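Local atomic coordinates of alcohol dehydrogenase (Aeropyrum pernix, PDB entry 1H2B), a protein that probably catalyses the zinc-dependent, NAD-linked interconversion of alcohols and the corresponding aldehydes or ketones in a hyperthermophilic archaeon. Residues B[45-50]-B[138-143]; B[51-56]-B[341-346]; B[173-178]-B[309-314]; B[187-192]-B[211-216]. One frame throughout, in Å; residues are numbered along the deposited sequence.

Interaction 1. Residues B[45-50]-B[138-143]; sequences IVRIAG and AEFMRT
V46 and M141 grip each other through both backbone groups, the hydrogen-bonded pair at the centre of an antiparallel junction between strand 45-48 and strand 140-143. V46 N gives a nearly straight bond to M141 O (2.8 Å, 176°), and M141 N answers to V46 O at 2.9 Å. Further along, I48 N reaches E139 O at 3.0 Å. Weaker CA-H...O contacts fill the gaps, among them F140 CA to V46 O at 3.2 Å. A water extends the pairing beyond the last direct bond by donating to both I48 O and E139 O.

Apolar contacts divide between the two faces. On the face of I45, R47 and F140, the CG2 branch of I45 meets F140 CB at 3.9 Å, while R47 lays CB against F140 CE2 at 3.8 Å before its chain leads off. The F140 ring thus stands beside the aliphatic root of R47 while the guanidinium leads away, and Y35 adds an edge-to-face ring contact. On the other face, I48 CD1 touches M141 CB at 4.1 Å, and V46 and M141 both pack on L103. The GroES-like domain is thus joined here by backbone bonds and hydrocarbon surface; the charge of R142 is spent elsewhere, on E39 and the carbonyl of R37, which implies a contact that does not depend on ion pairing across the two strands.

Interaction 2. Residues B[51-56]-B[341-346]; sequences AGVCHT and DVLERL. With ZN (zinc ion), chain J; NAJ (nicotinamide-adenine-dinucleotide (acidic form)), chain I; OCA (octanoic acid (caprylic acid)), chain H.
The imidazole of H55 meets the dinucleotide at its edge: NAJ O1A lies in the ring plane and takes a nearly straight bond from ND1 (2.7 Å, 173°), while L346 CG approaches the same ring obliquely and the H59 ring meets it with its plane turned about 45°. With CG anti to the backbone N (chi1 -153°), the ring is placed beside the pyrophosphate, and H55 N donates to NAJ O1N at 2.9 Å, so one residue holds both phosphates. L346 covers this corner with its two methyls: CD2 rests 3.8 Å from H55 N, and CD1 lies against NAJ O1A.

One residue back, C54 SG binds the zinc ion at 2.3 Å beside H79 and D168, and octanoate O1 completes the site. The same sulfur caps the helix start by accepting from T56 N. T56 OG1 in turn donates to octanoate O1 (2.7 Å) and accepts from NAJ O2D, linking the bound fatty acid and the cofactor.

The rest is hydrocarbon. V53 splits its branches, CG1 to L343 CD2 at 3.7 Å and CG2 to V342 CG1. Helix 339-347 thereby lies over the turn from strand 44-52 into helix 55-61, with L343 and L346 also on L58 and V342 on A355 of strand 354-358.

Interaction 3. Residues B[173-178]-B[309-314]; sequences AYRAVK and VGNYVE. With NAJ (nicotinamide-adenine-dinucleotide (acidic form)), chain I.
R175 meets segment 309-314 along its whole length. Its CB sits 3.4 Å from V309 O, CG passes the E314 carboxylate, and CD runs between E314 OE1 and V309 O, with G310 CA 3.6 Å from R175 CD. CG is anti to the backbone N (chi1 -177°) and the chain runs extended to NE, which carries the guanidinium past E314 rather than folding it back. At the tip, NH1 donates to E314 OE1 in a salt bridge of 3.0 Å, with the acceptor in the guanidinium plane but the two flat groups 78° apart. NE pairs with E301 of another subunit, and NH1 also with E119.

E314 OE1 is gripped twice: R175 NH1 comes on the syn side, and N311 N on the anti side at 2.8 Å, both from the same face of the carboxylate. E314 N returns a bond to N311 OD1 at 2.9 Å, completing a capping box at the start of helix 312-323. Shortening E314 to an alanine here would probably leave both R175 NH1 and N311 N without this shared acceptor. E314 CB meets the edge of the Y174 ring.

V309 N donates to the nicotinamide amide oxygen NAJ O7N at 2.7 Å. The contact as a whole sets helix 166-181, flanked by helix 197-209 and strand 255-260, against the N-terminal turn of helix 312-323.

Interaction 4. Residues B[187-192]-B[211-216]; sequences GAYVAI and PATVIA
Y189 keeps CG beside its backbone N (chi1 -67°), an arrangement in which its side chain and that of T213 lie side by side and point the same way. CD2 of the Y189 ring then meets T213 CG2 at 3.8 Å and, crossing obliquely, I215 CD1 at the same 3.8 Å. V190 turns CG1 between N and carbonyl carbon (chi1 54°), and this branch reaches A212 CB at 3.8 Å and V214 CG2 on the other face. There I192 CG2 bridges V214 CG1 and A216 CB, the latter at 3.7 Å.

Segments 187-192 and 211-216 are the parallel strands of a right-handed beta-alpha-beta crossover through helix 197-209, the opening unit of the Rossmann-type nucleotide-binding domain; I192 also packs under that helix, on A202, V203 and L206. Y189 and I215 lie on the opposite face. With a glycine at Y189, I215 CD1 and T213 CG2 would probably lose their ring cover and a gap would open on that face.

The strands exchange bonds in the alternating parallel pattern. T213 N donates to A188 O, V190 N to T213 O, I215 N to V190 O almost straight (2.8 Å, 178°), and I192 N to I215 O. At the entrance a water accepts from G187 N at 2.8 Å, donates to P211 O and lies 2.9 Å from T213 OG1, bridging the two segments ahead of the first direct bond.

In the fold
From the N terminus, strand 44-52 supplies the first halves of two contacts in succession. Interaction 1 closes a loop of 87 residues within the GroES-like domain when strand 140-143 arrives. Interaction 2 starts just after segment 45-50 but waits for helix 339-347, so the two cross; it brings nearly the end of the chain back to the zinc site of C54, H79 and D168. Inside that long loop, interaction 3 joins helix 166-181 to the start of helix 312-323, and within it interaction 4 closes the short beta-alpha-beta unit of the parallel sheet. Interactions 2 and 3 both touch the dinucleotide, about 8 Å apart at their nearest atoms, so both border the same cofactor.

Interaction 1. Residues B[45-50]-B[138-143]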
# COMPACT_ATOMS: atom_id res chain seq x y z
N ILE B 45 -7.96 31.07 21.80
CA ILE B 45 -6.96 31.20 22.87
C ILE B 45 -7.23 30.14 23.95
O ILE B 45 -8.36 29.95 24.40
CB ILE B 45 -6.94 32.63 23.48
CG1 ILE B 45 -6.46 33.61 22.41
CG2 ILE B 45 -6.01 32.67 24.73
CD1 ILE B 45 -6.72 35.08 22.77
N VAL B 46 -6.16 29.46 24.36
CA VAL B 46 -6.22 28.42 25.36
C VAL B 46 -5.51 28.87 26.62
O VAL B 46 -4.45 29.48 26.54
CB VAL B 46 -5.53 27.12 24.81
CG1 VAL B 46 -5.39 26.07 25.87
CG2 VAL B 46 -6.31 26.61 23.61
N ARG B 47 -6.13 28.58 27.75
CA ARG B 47 -5.48 28.61 29.07
C ARG B 47 -4.72 27.30 29.24
O ARG B 47 -5.32 26.20 29.33
CB ARG B 47 -6.53 28.83 30.17
CG ARG B 47 -5.96 28.76 31.57
CD ARG B 47 -7.00 29.07 32.67
NE ARG B 47 -8.21 28.22 32.65
CZ ARG B 47 -8.38 27.12 33.39
NH1 ARG B 47 -7.39 26.68 34.17
NH2 ARG B 47 -9.54 26.45 33.32
N ILE B 48 -3.39 27.40 29.22
CA ILE B 48 -2.55 26.20 29.31
C ILE B 48 -2.71 25.51 30.64
O ILE B 48 -2.66 26.15 31.71
CB ILE B 48 -1.11 26.63 29.08
CG1 ILE B 48 -0.94 27.22 27.68
CG2 ILE B 48 -0.10 25.43 29.37
CD1 ILE B 48 -0.99 26.13 26.49
N ALA B 49 -2.92 24.19 30.57
CA ALA B 49 -2.94 23.31 31.76
C ALA B 49 -1.64 22.50 31.89
O ALA B 49 -1.16 22.23 32.99
CB ALA B 49 -4.16 22.37 31.75
N GLY B 50 -1.04 22.12 30.76
CA GLY B 50 0.18 21.31 30.79
C GLY B 50 0.97 21.59 29.52
O GLY B 50 0.40 21.62 28.43
N ALA B 138 3.48 29.39 28.97
CA ALA B 138 2.83 30.67 29.28
C ALA B 138 1.46 30.37 29.85
O ALA B 138 0.96 29.25 29.76
CB ALA B 138 2.69 31.54 28.03
N GLU B 139 0.83 31.39 30.42
CA GLU B 139 -0.51 31.17 30.96
C GLU B 139 -1.54 30.94 29.84
O GLU B 139 -2.48 30.12 30.00
CB GLU B 139 -0.90 32.39 31.82
CG GLU B 139 -2.20 32.20 32.60
CD GLU B 139 -2.61 33.39 33.47
OE1 GLU B 139 -1.94 34.45 33.44
OE2 GLU B 139 -3.64 33.26 34.18
N PHE B 140 -1.36 31.64 28.73
CA PHE B 140 -2.30 31.56 27.60
C PHE B 140 -1.55 31.44 26.31
O PHE B 140 -0.40 31.93 26.18
CB PHE B 140 -3.20 32.82 27.50
CG PHE B 140 -4.09 33.05 28.71
CD1 PHE B 140 -3.69 33.93 29.73
CD2 PHE B 140 -5.28 32.38 28.83
CE1 PHE B 140 -4.48 34.12 30.84
CE2 PHE B 140 -6.10 32.57 29.94
CZ PHE B 140 -5.70 33.45 30.95
N MET B 141 -2.21 30.85 25.32
CA MET B 141 -1.60 30.71 24.01
C MET B 141 -2.67 30.74 22.94
O MET B 141 -3.71 30.13 23.11
CB MET B 141 -0.85 29.35 23.91
CG MET B 141 -0.01 29.27 22.65
SD MET B 141 0.61 27.54 22.38
CE MET B 141 -0.74 26.98 21.27
N ARG B 142 -2.41 31.49 21.87
CA ARG B 142 -3.28 31.48 20.70
C ARG B 142 -2.94 30.36 19.72
O ARG B 142 -1.76 29.95 19.55
CB ARG B 142 -3.33 32.87 20.04
CG ARG B 142 -2.06 33.34 19.36
CD ARG B 142 -2.16 34.74 18.79
NE ARG B 142 -1.07 35.01 17.88
CZ ARG B 142 -1.09 36.00 16.97
NH1 ARG B 142 -2.13 36.83 16.90
NH2 ARG B 142 -0.05 36.19 16.15
N THR B 143 -4.00 29.88 19.06
CA THR B 143 -3.85 28.81 18.08
C THR B 143 -5.02 28.87 17.12
O THR B 143 -5.82 29.80 17.22
CB THR B 143 -3.70 27.45 18.82
OG1 THR B 143 -3.41 26.45 17.84
CG2 THR B 143 -5.00 27.00 19.49
O HOH W 1 -2.38 28.66 32.45

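Interaction 2. Residues B[51-56]-B[341-346]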
# COMPACT_ATOMS: atom_id res chain seq x y z
N ALA B 51 2.27 21.84 29.67
CA ALA B 51 3.14 22.12 28.53
C ALA B 51 4.36 21.22 28.59
O ALA B 51 5.20 21.32 29.48
CB ALA B 51 3.55 23.61 28.56
N GLY B 52 4.42 20.25 27.69
CA GLY B 52 5.55 19.34 27.68
C GLY B 52 6.84 19.98 27.25
O GLY B 52 6.85 20.92 26.47
N VAL B 53 7.95 19.46 27.78
CA VAL B 53 9.29 19.94 27.43
C VAL B 53 9.95 18.86 26.56
O VAL B 53 10.03 17.70 26.97
CB VAL B 53 10.17 20.12 28.67
CG1 VAL B 53 11.49 20.73 28.29
CG2 VAL B 53 9.46 21.03 29.71
N CYS B 54 10.34 19.25 25.36
CA CYS B 54 10.85 18.32 24.37
C CYS B 54 12.35 18.45 24.19
O CYS B 54 12.89 19.56 24.37
CB CYS B 54 10.13 18.65 23.05
SG CYS B 54 10.52 17.56 21.64
N HIS B 55 13.04 17.38 23.79
CA HIS B 55 14.44 17.60 23.43
C HIS B 55 14.62 18.66 22.32
O HIS B 55 15.66 19.31 22.24
CB HIS B 55 15.13 16.27 23.07
CG HIS B 55 16.62 16.28 23.31
ND1 HIS B 55 17.20 15.44 24.23
CD2 HIS B 55 17.61 17.03 22.77
CE1 HIS B 55 18.51 15.67 24.24
NE2 HIS B 55 18.79 16.62 23.37
N THR B 56 13.61 18.86 21.48
CA THR B 56 13.67 19.93 20.51
C THR B 56 13.86 21.29 21.16
O THR B 56 14.45 22.19 20.52
CB THR B 56 12.41 19.93 19.67
OG1 THR B 56 12.49 18.82 18.78
CG2 THR B 56 12.30 21.22 18.80
N ASP B 341 15.83 24.56 34.99
CA ASP B 341 16.28 23.36 35.70
C ASP B 341 15.86 22.09 34.95
O ASP B 341 16.62 21.15 34.84
CB ASP B 341 15.75 23.32 37.13
CG ASP B 341 16.23 22.10 37.88
OD1 ASP B 341 17.46 21.93 38.00
OD2 ASP B 341 15.45 21.24 38.38
N VAL B 342 14.64 22.08 34.42
CA VAL B 342 14.19 20.89 33.69
C VAL B 342 14.99 20.66 32.41
O VAL B 342 15.35 19.52 32.09
CB VAL B 342 12.67 20.97 33.37
CG1 VAL B 342 12.24 19.84 32.39
CG2 VAL B 342 11.89 20.90 34.65
N LEU B 343 15.26 21.73 31.66
CA LEU B 343 16.08 21.65 30.45
C LEU B 343 17.49 21.16 30.78
O LEU B 343 18.04 20.34 30.08
CB LEU B 343 16.16 23.02 29.77
CG LEU B 343 14.89 23.50 29.04
CD1 LEU B 343 15.05 24.96 28.63
CD2 LEU B 343 14.69 22.61 27.77
N GLU B 344 18.06 21.66 31.89
CA GLU B 344 19.34 21.11 32.34
C GLU B 344 19.28 19.59 32.61
O GLU B 344 20.17 18.82 32.16
CB GLU B 344 19.80 21.88 33.59
CG GLU B 344 20.37 23.26 33.29
CD GLU B 344 20.47 24.14 34.55
OE1 GLU B 344 20.79 23.61 35.65
OE2 GLU B 344 20.23 25.37 34.44
N ARG B 345 18.26 19.13 33.34
CA ARG B 345 18.11 17.70 33.62
C ARG B 345 17.96 16.92 32.31
O ARG B 345 18.57 15.87 32.12
CB ARG B 345 16.91 17.45 34.50
CG ARG B 345 17.09 18.04 35.94
CD ARG B 345 15.93 17.81 36.85
NE ARG B 345 15.46 16.42 36.78
CZ ARG B 345 14.21 16.07 36.50
NH1 ARG B 345 13.26 17.00 36.30
NH2 ARG B 345 13.90 14.78 36.43
N LEU B 346 17.14 17.46 31.42
CA LEU B 346 16.92 16.76 30.13
C LEU B 346 18.21 16.60 29.36
O LEU B 346 18.47 15.52 28.80
CB LEU B 346 15.84 17.46 29.28
CG LEU B 346 15.36 16.69 28.03
CD1 LEU B 346 14.67 15.39 28.36
CD2 LEU B 346 14.36 17.63 27.31
ZN ZN J . 9.05 18.42 20.15
PA NAJ I . 14.83 12.65 25.22
O1A NAJ I . 16.01 13.47 25.67
O2A NAJ I . 13.61 12.49 26.14
O5B NAJ I . 15.23 11.12 24.94
C5B NAJ I . 16.48 10.76 24.32
C4B NAJ I . 16.74 9.35 24.83
O4B NAJ I . 17.87 8.84 24.08
C3B NAJ I . 17.05 9.28 26.32
O3B NAJ I . 16.29 8.26 26.99
C2B NAJ I . 18.54 8.98 26.25
O2B NAJ I . 19.06 8.32 27.41
C1B NAJ I . 18.68 8.11 24.99
N9A NAJ I . 20.03 8.04 24.42
C8A NAJ I . 21.05 9.00 24.40
N7A NAJ I . 22.12 8.50 23.73
C5A NAJ I . 21.79 7.23 23.33
C6A NAJ I . 22.47 6.26 22.63
N6A NAJ I . 23.73 6.41 22.21
N1A NAJ I . 21.81 5.09 22.34
C2A NAJ I . 20.53 4.84 22.78
N3A NAJ I . 19.88 5.79 23.49
C4A NAJ I . 20.51 6.96 23.76
O3 NAJ I . 14.41 13.24 23.80
PN NAJ I . 12.95 13.34 23.13
O1N NAJ I . 12.29 14.57 23.54
O2N NAJ I . 12.25 12.04 23.28
O5D NAJ I . 13.39 13.60 21.61
C5D NAJ I . 14.04 12.55 20.91
C4D NAJ I . 14.61 13.09 19.61
O4D NAJ I . 13.52 13.32 18.71
C3D NAJ I . 15.31 14.44 19.75
O3D NAJ I . 16.31 14.54 18.72
C2D NAJ I . 14.18 15.44 19.45
O2D NAJ I . 14.59 16.71 19.04
C1D NAJ I . 13.51 14.67 18.30
N1N NAJ I . 12.15 15.04 17.91
C2N NAJ I . 11.80 14.77 16.62
C3N NAJ I . 10.51 15.03 16.18
C7N NAJ I . 10.16 14.79 14.75
O7N NAJ I . 8.92 15.16 14.40
N7N NAJ I . 10.94 14.19 13.85
C4N NAJ I . 9.51 15.56 17.05
C5N NAJ I . 9.89 15.65 18.42
C6N NAJ I . 11.19 15.43 18.82
C1 OCA H . 9.24 18.86 17.26
C2 OCA H . 10.08 19.14 16.01
C3 OCA H . 9.20 19.63 14.85
C4 OCA H . 9.96 20.29 13.71
C5 OCA H . 8.96 20.89 12.72
C6 OCA H . 9.65 21.36 11.44
C7 OCA H . 8.69 21.87 10.38
C8 OCA H . 9.48 22.32 9.16
O1 OCA H . 9.80 18.62 18.37
O2 OCA H . 7.99 18.84 17.18

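Interaction 3. Residues B[173-178]-B[309-314]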
# COMPACT_ATOMS: atom_id res chain seq x y z
N ALA B 173 5.77 9.68 17.77
CA ALA B 173 6.01 8.26 17.92
C ALA B 173 4.94 7.46 17.15
O ALA B 173 5.27 6.47 16.52
CB ALA B 173 6.02 7.86 19.42
N TYR B 174 3.69 7.92 17.18
CA TYR B 174 2.59 7.20 16.53
C TYR B 174 2.70 7.17 15.01
O TYR B 174 2.59 6.08 14.40
CB TYR B 174 1.23 7.84 16.97
CG TYR B 174 0.04 7.13 16.43
CD1 TYR B 174 -0.72 7.71 15.42
CD2 TYR B 174 -0.34 5.90 16.96
CE1 TYR B 174 -1.82 7.07 14.91
CE2 TYR B 174 -1.44 5.23 16.47
CZ TYR B 174 -2.16 5.82 15.43
OH TYR B 174 -3.27 5.14 14.95
N ARG B 175 2.99 8.32 14.39
CA ARG B 175 3.22 8.32 12.94
C ARG B 175 4.40 7.45 12.58
O ARG B 175 4.35 6.68 11.59
CB ARG B 175 3.43 9.73 12.40
CG ARG B 175 3.59 9.76 10.87
CD ARG B 175 3.67 11.19 10.42
NE ARG B 175 3.89 11.43 9.00
CZ ARG B 175 2.95 11.72 8.12
NH1 ARG B 175 1.67 11.71 8.45
NH2 ARG B 175 3.28 12.00 6.87
N ALA B 176 5.47 7.51 13.37
CA ALA B 176 6.63 6.69 13.07
C ALA B 176 6.33 5.21 13.21
O ALA B 176 6.82 4.41 12.43
CB ALA B 176 7.81 7.13 14.01
N VAL B 177 5.54 4.84 14.23
CA VAL B 177 5.18 3.42 14.42
C VAL B 177 4.25 2.97 13.30
O VAL B 177 4.37 1.82 12.85
CB VAL B 177 4.61 3.18 15.83
CG1 VAL B 177 3.90 1.80 15.89
CG2 VAL B 177 5.75 3.29 16.90
N LYS B 178 3.35 3.83 12.85
CA LYS B 178 2.55 3.51 11.63
C LYS B 178 3.44 3.19 10.46
O LYS B 178 3.22 2.19 9.75
CB LYS B 178 1.62 4.65 11.26
CG LYS B 178 0.53 4.88 12.27
CD LYS B 178 -0.62 5.66 11.64
CE LYS B 178 -1.94 4.98 11.93
NZ LYS B 178 -3.11 5.37 11.06
N VAL B 309 6.55 14.66 13.11
CA VAL B 309 5.36 14.89 13.94
C VAL B 309 4.24 14.00 13.44
O VAL B 309 4.41 12.80 13.40
CB VAL B 309 5.04 16.41 14.02
CG1 VAL B 309 4.05 16.70 15.19
CG2 VAL B 309 6.29 17.26 14.30
N GLY B 310 3.06 14.55 13.11
CA GLY B 310 2.05 13.73 12.44
C GLY B 310 0.90 14.61 12.07
O GLY B 310 0.93 15.84 12.23
N ASN B 311 -0.12 13.98 11.50
CA ASN B 311 -1.23 14.79 11.01
C ASN B 311 -2.40 14.79 12.02
O ASN B 311 -2.31 14.16 13.08
CB ASN B 311 -1.62 14.37 9.59
CG ASN B 311 -2.16 12.97 9.50
OD1 ASN B 311 -2.83 12.49 10.40
ND2 ASN B 311 -1.85 12.28 8.38
N TYR B 312 -3.45 15.54 11.69
CA TYR B 312 -4.54 15.71 12.66
C TYR B 312 -5.26 14.41 12.93
O TYR B 312 -5.61 14.12 14.08
CB TYR B 312 -5.49 16.74 12.12
CG TYR B 312 -6.62 17.11 13.06
CD1 TYR B 312 -6.46 18.11 14.02
CD2 TYR B 312 -7.82 16.46 12.96
CE1 TYR B 312 -7.49 18.50 14.86
CE2 TYR B 312 -8.91 16.82 13.81
CZ TYR B 312 -8.73 17.83 14.75
OH TYR B 312 -9.78 18.20 15.59
N VAL B 313 -5.47 13.65 11.88
CA VAL B 313 -6.15 12.36 12.06
C VAL B 313 -5.33 11.43 12.96
O VAL B 313 -5.87 10.75 13.84
CB VAL B 313 -6.52 11.72 10.71
CG1 VAL B 313 -6.91 10.25 10.86
CG2 VAL B 313 -7.66 12.55 10.06
N GLU B 314 -4.02 11.42 12.76
CA GLU B 314 -3.13 10.61 13.61
C GLU B 314 -3.20 11.06 15.08
O GLU B 314 -3.21 10.22 15.97
CB GLU B 314 -1.69 10.71 13.08
CG GLU B 314 -1.57 9.88 11.80
CD GLU B 314 -0.30 10.14 11.00
OE1 GLU B 314 0.34 11.21 11.14
OE2 GLU B 314 0.04 9.23 10.19
PA NAJ I . 14.83 12.65 25.22
O1A NAJ I . 16.01 13.47 25.67
O2A NAJ I . 13.61 12.49 26.14
O5B NAJ I . 15.23 11.12 24.94
C5B NAJ I . 16.48 10.76 24.32
C4B NAJ I . 16.74 9.35 24.83
O4B NAJ I . 17.87 8.84 24.08
C3B NAJ I . 17.05 9.28 26.32
O3B NAJ I . 16.29 8.26 26.99
C2B NAJ I . 18.54 8.98 26.25
O2B NAJ I . 19.06 8.32 27.41
C1B NAJ I . 18.68 8.11 24.99
N9A NAJ I . 20.03 8.04 24.42
C8A NAJ I . 21.05 9.00 24.40
N7A NAJ I . 22.12 8.50 23.73
C5A NAJ I . 21.79 7.23 23.33
C6A NAJ I . 22.47 6.26 22.63
N6A NAJ I . 23.73 6.41 22.21
N1A NAJ I . 21.81 5.09 22.34
C2A NAJ I . 20.53 4.84 22.78
N3A NAJ I . 19.88 5.79 23.49
C4A NAJ I . 20.51 6.96 23.76
O3 NAJ I . 14.41 13.24 23.80
PN NAJ I . 12.95 13.34 23.13
O1N NAJ I . 12.29 14.57 23.54
O2N NAJ I . 12.25 12.04 23.28
O5D NAJ I . 13.39 13.60 21.61
C5D NAJ I . 14.04 12.55 20.91
C4D NAJ I . 14.61 13.09 19.61
O4D NAJ I . 13.52 13.32 18.71
C3D NAJ I . 15.31 14.44 19.75
O3D NAJ I . 16.31 14.54 18.72
C2D NAJ I . 14.18 15.44 19.45
O2D NAJ I . 14.59 16.71 19.04
C1D NAJ I . 13.51 14.67 18.30
N1N NAJ I . 12.15 15.04 17.91
C2N NAJ I . 11.80 14.77 16.62
C3N NAJ I . 10.51 15.03 16.18
C7N NAJ I . 10.16 14.79 14.75
O7N NAJ I . 8.92 15.16 14.40
N7N NAJ I . 10.94 14.19 13.85
C4N NAJ I . 9.51 15.56 17.05
C5N NAJ I . 9.89 15.65 18.42
C6N NAJ I . 11.19 15.43 18.82

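Interaction 4. Residues B[187-192]-B[211-216]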
# COMPACT_ATOMS: atom_id res chain seq x y z
N GLY B 187 7.41 -12.44 14.38
CA GLY B 187 8.76 -12.94 14.18
C GLY B 187 9.74 -11.87 13.68
O GLY B 187 10.97 -12.07 13.77
N ALA B 188 9.20 -10.74 13.21
CA ALA B 188 10.07 -9.61 12.81
C ALA B 188 10.58 -8.98 14.08
O ALA B 188 9.89 -9.00 15.12
CB ALA B 188 9.25 -8.58 12.05
N TYR B 189 11.74 -8.33 13.96
CA TYR B 189 12.28 -7.59 15.09
C TYR B 189 12.28 -6.11 14.76
O TYR B 189 12.57 -5.68 13.65
CB TYR B 189 13.75 -7.92 15.31
CG TYR B 189 14.01 -9.35 15.77
CD1 TYR B 189 14.24 -10.36 14.82
CD2 TYR B 189 14.03 -9.65 17.12
CE1 TYR B 189 14.48 -11.65 15.25
CE2 TYR B 189 14.25 -10.94 17.56
CZ TYR B 189 14.48 -11.92 16.62
OH TYR B 189 14.74 -13.23 17.08
N VAL B 190 11.98 -5.33 15.77
CA VAL B 190 12.08 -3.85 15.67
C VAL B 190 12.99 -3.38 16.80
O VAL B 190 12.78 -3.74 17.95
CB VAL B 190 10.70 -3.16 15.66
CG1 VAL B 190 9.81 -3.55 16.85
CG2 VAL B 190 10.85 -1.63 15.58
N ALA B 191 14.01 -2.59 16.45
CA ALA B 191 14.85 -1.92 17.46
C ALA B 191 14.33 -0.51 17.64
O ALA B 191 14.23 0.26 16.68
CB ALA B 191 16.28 -1.83 17.01
N ILE B 192 13.95 -0.19 18.87
CA ILE B 192 13.48 1.16 19.19
C ILE B 192 14.63 1.77 19.98
O ILE B 192 15.00 1.25 21.04
CB ILE B 192 12.08 1.12 19.94
CG1 ILE B 192 11.53 2.52 20.20
CG2 ILE B 192 12.09 0.20 21.21
CD1 ILE B 192 12.26 3.29 21.28
N PRO B 211 2.78 -6.92 15.80
CA PRO B 211 3.17 -8.16 16.47
C PRO B 211 4.68 -8.39 16.53
O PRO B 211 5.12 -9.52 16.82
CB PRO B 211 2.49 -9.20 15.58
CG PRO B 211 2.76 -8.67 14.21
CD PRO B 211 2.54 -7.15 14.36
N ALA B 212 5.49 -7.36 16.30
CA ALA B 212 6.92 -7.56 16.25
C ALA B 212 7.54 -7.76 17.62
O ALA B 212 6.95 -7.36 18.64
CB ALA B 212 7.59 -6.39 15.56
N THR B 213 8.70 -8.42 17.61
CA THR B 213 9.55 -8.55 18.80
C THR B 213 10.28 -7.22 18.98
O THR B 213 10.98 -6.79 18.06
CB THR B 213 10.54 -9.70 18.60
OG1 THR B 213 9.78 -10.93 18.49
CG2 THR B 213 11.40 -9.89 19.83
N VAL B 214 10.15 -6.63 20.17
CA VAL B 214 10.62 -5.26 20.42
C VAL B 214 11.93 -5.30 21.19
O VAL B 214 12.01 -5.85 22.30
CB VAL B 214 9.59 -4.47 21.20
CG1 VAL B 214 10.13 -3.08 21.51
CG2 VAL B 214 8.28 -4.38 20.38
N ILE B 215 12.99 -4.74 20.60
CA ILE B 215 14.31 -4.63 21.29
C ILE B 215 14.51 -3.13 21.58
O ILE B 215 14.56 -2.31 20.62
CB ILE B 215 15.45 -5.13 20.39
CG1 ILE B 215 15.21 -6.61 19.94
CG2 ILE B 215 16.82 -4.99 21.13
CD1 ILE B 215 16.15 -7.06 18.83
N ALA B 216 14.61 -2.73 22.85
CA ALA B 216 14.73 -1.28 23.16
C ALA B 216 16.16 -1.01 23.57
O ALA B 216 16.75 -1.78 24.39
CB ALA B 216 13.80 -0.87 24.29
O HOH W 2 7.32 -11.23 16.95